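PDB 5CO3: FrnE protein from Deinococcus radiodurans, which probably acts as a cytoplasmic disulfide oxidoreductase, a member of the DsbA-like branch of the thioredoxin superfamily. Local coordinates for residues F32-A35 with L36-P40; Q80-G83 with S84-M88; A162-A165 with A166-G170. One frame throughout, in Å; residues are numbered along the deposited sequence. Where two conformers were deposited one is given.

Contact 1. Residues F32-A35 with L36-P40; sequences FESA and LGQFP
Leu36 meets Phe32 one helical turn back, through both backbone and side chain. Its N donates to Phe32 O at 2.9 Å, a regular alpha-helical bond. Its methyl CD2 lies 3.9 Å from Phe32 CE2, reaching the ring obliquely. Both side chains run anti to their own backbone N (chi1 174° for Phe32, -168° for Leu36), and both pack against strand 45-51, where Phe32 touches Val47 and Leu36 touches Val45; Phe32 also rests on Val14 of strand 12-18. Gly37 contributes backbone alone: its N bonds Glu33 O at 3.0 Å. The Glu33 side chain turns elsewhere, its OE2 in a salt bridge with Lys29. Gln38 N has two acceptors, Ser34 O at 3.2 Å and, more weakly, Ala35 O. The Gln38 side chain then folds back over Ser34, CG standing beside its own N with the chain extended beyond, and CG comes to 3.3 Å from Ser34 O. The amide NE2 makes a weak bond to that same oxygen at an N-H...O angle of 133°. A second weak NE2 bond, to Ser34 OG, depends on one of two modelled serine conformers and is doubtful. Phe39 N returns to Leu36 O at 3.1 Å, while its CB rests 3.5 Å from Ala35 O and its side chain packs on Ile12 and Val45. Two chemistries thus meet in this part of the helix: Phe32 and Leu36 are apolar packing against the strands of a beta-alpha-beta unit, while Ser34 and Gln38, whose side chains lie against Pro208 and Leu212 of helix 208-222, are joined through polar atoms. Ser34 O accepts from the backbone N of Gln38 and, weakly, from its NE2, and the bent NE2 bond probably adds little to the backbone one.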
ATOM      1  N   PHE A  32     -10.100   1.611  -1.721  1.00 26.52           N
ATOM      2  CA  PHE A  32     -10.232   1.561  -0.273  1.00 29.85           C
ATOM      3  C   PHE A  32     -10.681   2.924   0.277  1.00 29.59           C
ATOM      4  O   PHE A  32     -11.513   2.998   1.187  1.00 26.99           O
ATOM      5  CB  PHE A  32      -8.920   1.132   0.395  1.00 27.60           C
ATOM      6  CG  PHE A  32      -8.971   1.219   1.900  1.00 29.87           C
ATOM      7  CD1 PHE A  32      -9.667   0.273   2.633  1.00 28.80           C
ATOM      8  CD2 PHE A  32      -8.356   2.264   2.573  1.00 34.94           C
ATOM      9  CE1 PHE A  32      -9.742   0.356   4.020  1.00 36.30           C
ATOM     10  CE2 PHE A  32      -8.424   2.355   3.954  1.00 41.88           C
ATOM     11  CZ  PHE A  32      -9.120   1.398   4.682  1.00 33.29           C
ATOM     12  N   GLU A  33     -10.129   3.999  -0.284  1.00 27.85           N
ATOM     13  CA  GLU A  33     -10.490   5.347   0.151  1.00 27.10           C
ATOM     14  C   GLU A  33     -11.967   5.639  -0.161  1.00 29.72           C
ATOM     15  O   GLU A  33     -12.657   6.279   0.644  1.00 30.70           O
ATOM     16  CB  GLU A  33      -9.545   6.378  -0.483  1.00 26.97           C
ATOM     17  CG  GLU A  33      -8.208   6.438   0.246  1.00 26.59           C
ATOM     18  CD  GLU A  33      -7.111   7.145  -0.527  1.00 29.68           C
ATOM     19  OE1 GLU A  33      -7.341   7.545  -1.687  1.00 29.23           O
ATOM     20  OE2 GLU A  33      -6.003   7.289   0.039  1.00 30.16           O
ATOM     21  N   SER A  34     -12.468   5.136  -1.289  1.00 26.42           N
ATOM     22  CA  SER A  34     -13.902   5.245  -1.609  0.61 27.85           C
ATOM     23  C   SER A  34     -14.748   4.500  -0.575  1.00 30.20           C
ATOM     24  O   SER A  34     -15.780   5.009  -0.110  1.00 29.06           O
ATOM     25  CB  SER A  34     -14.190   4.704  -3.017  0.61 29.32           C
ATOM     26  OG  SER A  34     -15.578   4.748  -3.348  0.61 28.71           O
ATOM     27  N   ALA A  35     -14.322   3.293  -0.212  1.00 29.06           N
ATOM     28  CA  ALA A  35     -15.058   2.489   0.768  1.00 30.82           C
ATOM     29  C   ALA A  35     -15.113   3.188   2.128  1.00 30.74           C
ATOM     30  O   ALA A  35     -16.148   3.214   2.802  1.00 29.90           O
ATOM     31  CB  ALA A  35     -14.412   1.110   0.909  1.00 32.57           C
ATOM     32  N   LEU A  36     -13.974   3.746   2.521  1.00 30.82           N
ATOM     33  CA  LEU A  36     -13.815   4.435   3.795  1.00 29.68           C
ATOM     34  C   LEU A  36     -14.734   5.659   3.853  1.00 36.03           C
ATOM     35  O   LEU A  36     -15.405   5.917   4.861  1.00 35.82           O
ATOM     36  CB  LEU A  36     -12.340   4.823   3.974  1.00 29.26           C
ATOM     37  CG  LEU A  36     -11.877   5.310   5.347  1.00 40.21           C
ATOM     38  CD1 LEU A  36     -12.296   4.343   6.449  1.00 36.64           C
ATOM     39  CD2 LEU A  36     -10.360   5.492   5.344  1.00 38.78           C
ATOM     40  N   GLY A  37     -14.793   6.386   2.742  1.00 35.98           N
ATOM     41  CA  GLY A  37     -15.702   7.510   2.609  1.00 33.78           C
ATOM     42  C   GLY A  37     -17.165   7.146   2.808  1.00 39.74           C
ATOM     43  O   GLY A  37     -17.927   7.938   3.358  1.00 44.88           O
ATOM     44  N   GLN A  38     -17.566   5.953   2.373  1.00 32.92           N
ATOM     45  CA  GLN A  38     -18.963   5.515   2.538  1.00 31.59           C
ATOM     46  C   GLN A  38     -19.235   4.857   3.895  1.00 36.21           C
ATOM     47  O   GLN A  38     -20.375   4.518   4.222  1.00 37.08           O
ATOM     48  CB  GLN A  38     -19.335   4.545   1.419  1.00 38.04           C
ATOM     49  CG  GLN A  38     -19.110   5.105   0.030  1.00 41.25           C
ATOM     50  CD  GLN A  38     -19.257   4.053  -1.047  1.00 42.66           C
ATOM     51  OE1 GLN A  38     -20.245   3.312  -1.075  1.00 42.62           O
ATOM     52  NE2 GLN A  38     -18.267   3.975  -1.945  1.00 41.86           N
ATOM     53  N   PHE A  39     -18.184   4.671   4.683  1.00 36.14           N
ATOM     54  CA  PHE A  39     -18.283   3.942   5.942  1.00 35.59           C
ATOM     55  C   PHE A  39     -18.556   4.880   7.119  1.00 32.34           C
ATOM     56  O   PHE A  39     -17.717   5.720   7.461  1.00 37.46           O
ATOM     57  CB  PHE A  39     -16.992   3.150   6.165  1.00 31.23           C
ATOM     58  CG  PHE A  39     -16.982   2.345   7.431  1.00 36.15           C
ATOM     59  CD1 PHE A  39     -18.004   1.450   7.715  1.00 33.14           C
ATOM     60  CD2 PHE A  39     -15.932   2.464   8.329  1.00 35.61           C
ATOM     61  CE1 PHE A  39     -17.982   0.698   8.874  1.00 33.82           C
ATOM     62  CE2 PHE A  39     -15.907   1.717   9.492  1.00 34.86           C
ATOM     63  CZ  PHE A  39     -16.937   0.831   9.766  1.00 33.96           C
ATOM     64  N   PRO A  40     -19.739   4.749   7.738  1.00 39.03           N
ATOM     65  CA  PRO A  40     -20.154   5.700   8.772  1.00 40.61           C
ATOM     66  C   PRO A  40     -19.154   5.833   9.913  1.00 40.77           C
ATOM     67  O   PRO A  40     -18.970   6.937  10.423  1.00 40.22           O
ATOM     68  CB  PRO A  40     -21.478   5.114   9.273  1.00 36.72           C
ATOM     69  CG  PRO A  40     -22.004   4.369   8.119  1.00 34.37           C
ATOM     70  CD  PRO A  40     -20.802   3.782   7.423  1.00 33.45           C
TER

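Contact 2. Residues Q80-G83 with S84-M88; sequences QAQG and SLDHM
Gln82 reaches forward one helical turn to Asp86, and this pair carries the side-chain part of the contact. Its CG starts anti to the backbone N (chi1 -176°), then the chain bends at chi2 (64°), which brings the amide round alongside the helix so that NE2 bonds Asp86 OD1 at 3.0 Å. The oxygen lies in the amide plane, but NE2 comes to it from above the carboxylate plane, the two flat groups being turned 49° apart. The same residues are joined a second time through the backbone, Asp86 N to Gln82 O at 2.8 Å. Replacing Asp86 by an alanine would probably leave Gln82 NE2 without this acceptor and its amide freer to turn. Gly83 takes part through its main chain, its O receiving His87 N at 2.9 Å. Ser84 closes the preceding turn: its N donates to Gln80 O at 2.9 Å, and its CB sits 3.4 Å from Ala81 O. On the inward flank Leu85, bonded by its N to Ala81 O at 2.9 Å, packs on Met66 and Leu70 of helix 66-74. The unbroken i to i+4 bonding is that of an alpha-helix, and buried Ala81, Leu85 and Met88 set against more exposed polar residues make it amphipathic, here part of the helical region inserted into the thioredoxin fold, as in DsbA relatives.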
ATOM      1  N   GLN A  80       0.911  -7.990 -25.947  1.00 50.08           N
ATOM      2  CA  GLN A  80       0.035  -8.392 -24.852  1.00 50.80           C
ATOM      3  C   GLN A  80       0.368  -7.611 -23.587  1.00 46.71           C
ATOM      4  O   GLN A  80      -0.521  -7.170 -22.857  1.00 44.81           O
ATOM      5  CB  GLN A  80       0.133  -9.900 -24.595  1.00 63.43           C
ATOM      6  CG  GLN A  80      -0.741 -10.379 -23.441  1.00 69.03           C
ATOM      7  CD  GLN A  80      -1.563 -11.616 -23.773  1.00 72.30           C
ATOM      8  OE1 GLN A  80      -1.555 -12.111 -24.904  1.00 78.64           O
ATOM      9  NE2 GLN A  80      -2.279 -12.122 -22.778  1.00 64.05           N
ATOM     10  N   ALA A  81       1.658  -7.433 -23.336  1.00 44.77           N
ATOM     11  CA  ALA A  81       2.098  -6.648 -22.193  1.00 36.33           C
ATOM     12  C   ALA A  81       1.572  -5.221 -22.294  1.00 35.82           C
ATOM     13  O   ALA A  81       1.168  -4.623 -21.293  1.00 34.45           O
ATOM     14  CB  ALA A  81       3.614  -6.654 -22.098  1.00 38.16           C
ATOM     15  N   GLN A  82       1.572  -4.683 -23.510  1.00 34.43           N
ATOM     16  CA  GLN A  82       1.051  -3.338 -23.737  1.00 35.85           C
ATOM     17  C   GLN A  82      -0.449  -3.293 -23.459  1.00 38.00           C
ATOM     18  O   GLN A  82      -0.966  -2.308 -22.931  1.00 33.30           O
ATOM     19  CB  GLN A  82       1.330  -2.878 -25.167  1.00 37.80           C
ATOM     20  CG  GLN A  82       0.887  -1.450 -25.420  1.00 37.23           C
ATOM     21  CD  GLN A  82       1.664  -0.461 -24.589  1.00 39.48           C
ATOM     22  OE1 GLN A  82       2.898  -0.493 -24.556  1.00 37.56           O
ATOM     23  NE2 GLN A  82       0.952   0.430 -23.909  1.00 33.38           N
ATOM     24  N   GLY A  83      -1.143  -4.364 -23.827  1.00 36.79           N
ATOM     25  CA  GLY A  83      -2.564  -4.459 -23.557  1.00 38.65           C
ATOM     26  C   GLY A  83      -2.827  -4.468 -22.071  1.00 37.12           C
ATOM     27  O   GLY A  83      -3.818  -3.896 -21.605  1.00 36.99           O
ATOM     28  N   SER A  84      -1.948  -5.120 -21.317  1.00 35.76           N
ATOM     29  CA  SER A  84      -2.063  -5.112 -19.863  1.00 38.97           C
ATOM     30  C   SER A  84      -1.844  -3.710 -19.304  1.00 32.98           C
ATOM     31  O   SER A  84      -2.581  -3.261 -18.416  1.00 30.75           O
ATOM     32  CB  SER A  84      -1.074  -6.094 -19.241  1.00 46.66           C
ATOM     33  OG  SER A  84      -1.118  -6.016 -17.826  1.00 49.52           O
ATOM     34  N   LEU A  85      -0.819  -3.024 -19.814  1.00 28.80           N
ATOM     35  CA  LEU A  85      -0.560  -1.639 -19.434  1.00 26.14           C
ATOM     36  C   LEU A  85      -1.775  -0.764 -19.750  1.00 31.60           C
ATOM     37  O   LEU A  85      -2.188   0.045 -18.930  1.00 29.60           O
ATOM     38  CB  LEU A  85       0.683  -1.094 -20.143  1.00 30.79           C
ATOM     39  CG  LEU A  85       2.026  -1.681 -19.694  1.00 30.59           C
ATOM     40  CD1 LEU A  85       3.181  -0.950 -20.375  1.00 31.03           C
ATOM     41  CD2 LEU A  85       2.176  -1.635 -18.180  1.00 29.41           C
ATOM     42  N   ASP A  86      -2.331  -0.924 -20.947  1.00 32.24           N
ATOM     43  CA  ASP A  86      -3.498  -0.142 -21.337  1.00 36.20           C
ATOM     44  C   ASP A  86      -4.674  -0.401 -20.402  1.00 34.62           C
ATOM     45  O   ASP A  86      -5.350   0.543 -19.977  1.00 35.77           O
ATOM     46  CB  ASP A  86      -3.894  -0.445 -22.781  1.00 34.58           C
ATOM     47  CG  ASP A  86      -2.856   0.031 -23.780  1.00 38.74           C
ATOM     48  OD1 ASP A  86      -2.000   0.861 -23.401  1.00 37.92           O
ATOM     49  OD2 ASP A  86      -2.906  -0.422 -24.942  1.00 44.76           O
ATOM     50  N   HIS A  87      -4.910  -1.671 -20.074  1.00 33.10           N
ATOM     51  CA  HIS A  87      -5.973  -2.027 -19.127  1.00 34.81           C
ATOM     52  C   HIS A  87      -5.789  -1.318 -17.797  1.00 33.75           C
ATOM     53  O   HIS A  87      -6.726  -0.699 -17.278  1.00 28.80           O
ATOM     54  CB  HIS A  87      -6.012  -3.534 -18.890  1.00 32.89           C
ATOM     55  CG  HIS A  87      -7.060  -3.964 -17.908  1.00 40.83           C
ATOM     56  ND1 HIS A  87      -6.844  -4.956 -16.974  1.00 39.87           N
ATOM     57  CD2 HIS A  87      -8.335  -3.540 -17.718  1.00 37.11           C
ATOM     58  CE1 HIS A  87      -7.938  -5.119 -16.249  1.00 39.32           C
ATOM     59  NE2 HIS A  87      -8.857  -4.276 -16.684  1.00 40.61           N
ATOM     60  N   MET A  88      -4.590  -1.411 -17.232  1.00 27.02           N
ATOM     61  CA  MET A  88      -4.350  -0.790 -15.933  1.00 27.86           C
ATOM     62  C   MET A  88      -4.496   0.731 -16.025  1.00 26.28           C
ATOM     63  O   MET A  88      -5.009   1.367 -15.102  1.00 26.32           O
ATOM     64  CB  MET A  88      -2.953  -1.170 -15.394  1.00 27.71           C
ATOM     65  CG  MET A  88      -2.846  -2.629 -14.945  1.00 27.84           C
ATOM     66  SD  MET A  88      -1.280  -3.054 -14.159  1.00 33.77           S
ATOM     67  CE  MET A  88      -0.155  -2.926 -15.552  1.00 29.59           C
TER

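Contact 3. Residues A162-A165 with A166-G170; sequences AARA and ALEAG
Ala162, Ala163, Arg164 and Ala165 each give their carbonyl oxygen to the N four residues on, and the Arg164 O to Glu168 N bond, 2.9 Å at 169°, is the straightest of the four. At the far end Gly170 takes positive phi (66°), and its N returns to Leu167 O at 3.0 Å, one of the two bonds back into the last turn that, with this phi, make a Schellman motif. Among side chains, Arg164 and Glu168 meet across one turn. Arg164 stays extended from CG to NE, and Glu168 OE2 approaches the guanidinium edge in its plane, 3.5 Å from NE. The carboxylate and guanidinium planes are 73° apart; OE2 is the oxygen that meets NE, in a weak salt bridge. Arg164 has two modelled conformers, which makes this bridge tentative; its NH1 pairs with Asp147 and Gln150 of helix 146-156. Elsewhere Ala166 CB lies 3.4 Å from Ala163 O, and Leu167 packs on Leu146 and Leu149. Ala162, Ala163 and Ala166 touch Tyr118 of helix 110-121. Chemically, the arginine probably serves chiefly to tie two helices together through Asp147, with Glu168 adding a modest second negative partner.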
ATOM      1  N   ALA A 162      16.498  15.423   7.500  1.00 39.30           N
ATOM      2  CA  ALA A 162      16.415  14.280   8.411  1.00 43.73           C
ATOM      3  C   ALA A 162      15.998  13.004   7.684  1.00 37.07           C
ATOM      4  O   ALA A 162      16.531  11.927   7.956  1.00 40.73           O
ATOM      5  CB  ALA A 162      15.445  14.582   9.556  1.00 41.55           C
ATOM      6  N   ALA A 163      15.053  13.129   6.760  1.00 34.41           N
ATOM      7  CA  ALA A 163      14.613  11.985   5.961  1.00 31.79           C
ATOM      8  C   ALA A 163      15.771  11.379   5.186  1.00 35.38           C
ATOM      9  O   ALA A 163      15.988  10.159   5.213  1.00 30.94           O
ATOM     10  CB  ALA A 163      13.499  12.392   4.996  1.00 35.26           C
ATOM     11  N   ARG A 164      16.511  12.235   4.491  1.00 33.03           N
ATOM     12  CA  ARG A 164      17.658  11.769   3.720  0.80 38.59           C
ATOM     13  C   ARG A 164      18.708  11.130   4.622  1.00 38.81           C
ATOM     14  O   ARG A 164      19.292  10.096   4.273  1.00 35.05           O
ATOM     15  CB  ARG A 164      18.264  12.916   2.918  0.80 38.02           C
ATOM     16  CG  ARG A 164      19.334  12.436   1.961  0.80 40.14           C
ATOM     17  CD  ARG A 164      19.689  13.483   0.939  0.80 46.38           C
ATOM     18  NE  ARG A 164      20.609  12.920  -0.046  0.80 44.03           N
ATOM     19  CZ  ARG A 164      20.638  13.272  -1.321  0.80 42.84           C
ATOM     20  NH1 ARG A 164      19.802  14.193  -1.769  0.80 33.61           N
ATOM     21  NH2 ARG A 164      21.516  12.710  -2.144  0.80 39.11           N
ATOM     22  N   ALA A 165      18.944  11.729   5.788  1.00 37.98           N
ATOM     23  CA  ALA A 165      19.899  11.165   6.737  1.00 42.18           C
ATOM     24  C   ALA A 165      19.449   9.769   7.138  1.00 39.26           C
ATOM     25  O   ALA A 165      20.246   8.841   7.189  1.00 40.91           O
ATOM     26  CB  ALA A 165      20.045  12.064   7.972  1.00 42.66           C
ATOM     27  N   ALA A 166      18.150   9.614   7.385  1.00 37.20           N
ATOM     28  CA  ALA A 166      17.620   8.318   7.785  1.00 38.22           C
ATOM     29  C   ALA A 166      17.800   7.287   6.674  1.00 34.94           C
ATOM     30  O   ALA A 166      18.120   6.129   6.936  1.00 40.98           O
ATOM     31  CB  ALA A 166      16.145   8.435   8.172  1.00 36.18           C
ATOM     32  N   LEU A 167      17.598   7.713   5.434  1.00 34.22           N
ATOM     33  CA  LEU A 167      17.770   6.827   4.281  1.00 30.56           C
ATOM     34  C   LEU A 167      19.244   6.403   4.110  1.00 33.37           C
ATOM     35  O   LEU A 167      19.533   5.220   3.946  1.00 38.45           O
ATOM     36  CB  LEU A 167      17.260   7.501   3.010  1.00 29.83           C
ATOM     37  CG  LEU A 167      15.734   7.719   2.963  1.00 31.51           C
ATOM     38  CD1 LEU A 167      15.336   8.399   1.673  1.00 30.50           C
ATOM     39  CD2 LEU A 167      14.966   6.405   3.138  1.00 31.63           C
ATOM     40  N   GLU A 168      20.162   7.363   4.157  1.00 40.70           N
ATOM     41  CA  GLU A 168      21.582   7.049   3.978  1.00 34.75           C
ATOM     42  C   GLU A 168      22.076   6.148   5.099  1.00 37.44           C
ATOM     43  O   GLU A 168      22.977   5.336   4.905  1.00 41.74           O
ATOM     44  CB  GLU A 168      22.419   8.325   3.904  1.00 35.94           C
ATOM     45  CG  GLU A 168      22.147   9.135   2.655  1.00 38.45           C
ATOM     46  CD  GLU A 168      22.793  10.501   2.693  1.00 52.56           C
ATOM     47  OE1 GLU A 168      23.050  11.004   3.804  1.00 62.74           O
ATOM     48  OE2 GLU A 168      23.045  11.075   1.615  1.00 54.90           O
ATOM     49  N   ALA A 169      21.467   6.289   6.272  1.00 41.33           N
ATOM     50  CA  ALA A 169      21.826   5.483   7.431  1.00 47.16           C
ATOM     51  C   ALA A 169      21.193   4.093   7.399  1.00 42.49           C
ATOM     52  O   ALA A 169      21.615   3.197   8.137  1.00 47.74           O
ATOM     53  CB  ALA A 169      21.428   6.206   8.714  1.00 44.27           C
ATOM     54  N   GLY A 170      20.165   3.927   6.564  1.00 38.28           N
ATOM     55  CA  GLY A 170      19.445   2.667   6.476  1.00 38.86           C
ATOM     56  C   GLY A 170      18.687   2.341   7.752  1.00 43.75           C
ATOM     57  O   GLY A 170      18.422   1.173   8.052  1.00 44.12           O
TER

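In the fold
Each contact is a local i to i+4 contact within a separate helix, contacts 1 and 3 reaching the C-terminal end of theirs. Contact 1 lies in the helix 23-38 of the beta-alpha-beta unit of the thioredoxin fold; contacts 2 and 3 lie in helices inserted between strands 45-51 and 193-196. None touches another. The centres of contacts 1 and 2 are 28 Å apart. Those of contacts 1 and 3, on opposite sides of the chain centre, are 34 Å apart, and those of contacts 2 and 3 are 36 Å apart. The probable redox pair Cys22 and Cys25, not disulfide-bonded here, sits at the start of contact 1's helix, and Met88 of contact 2 touches the intervening Pro23 and Trp24.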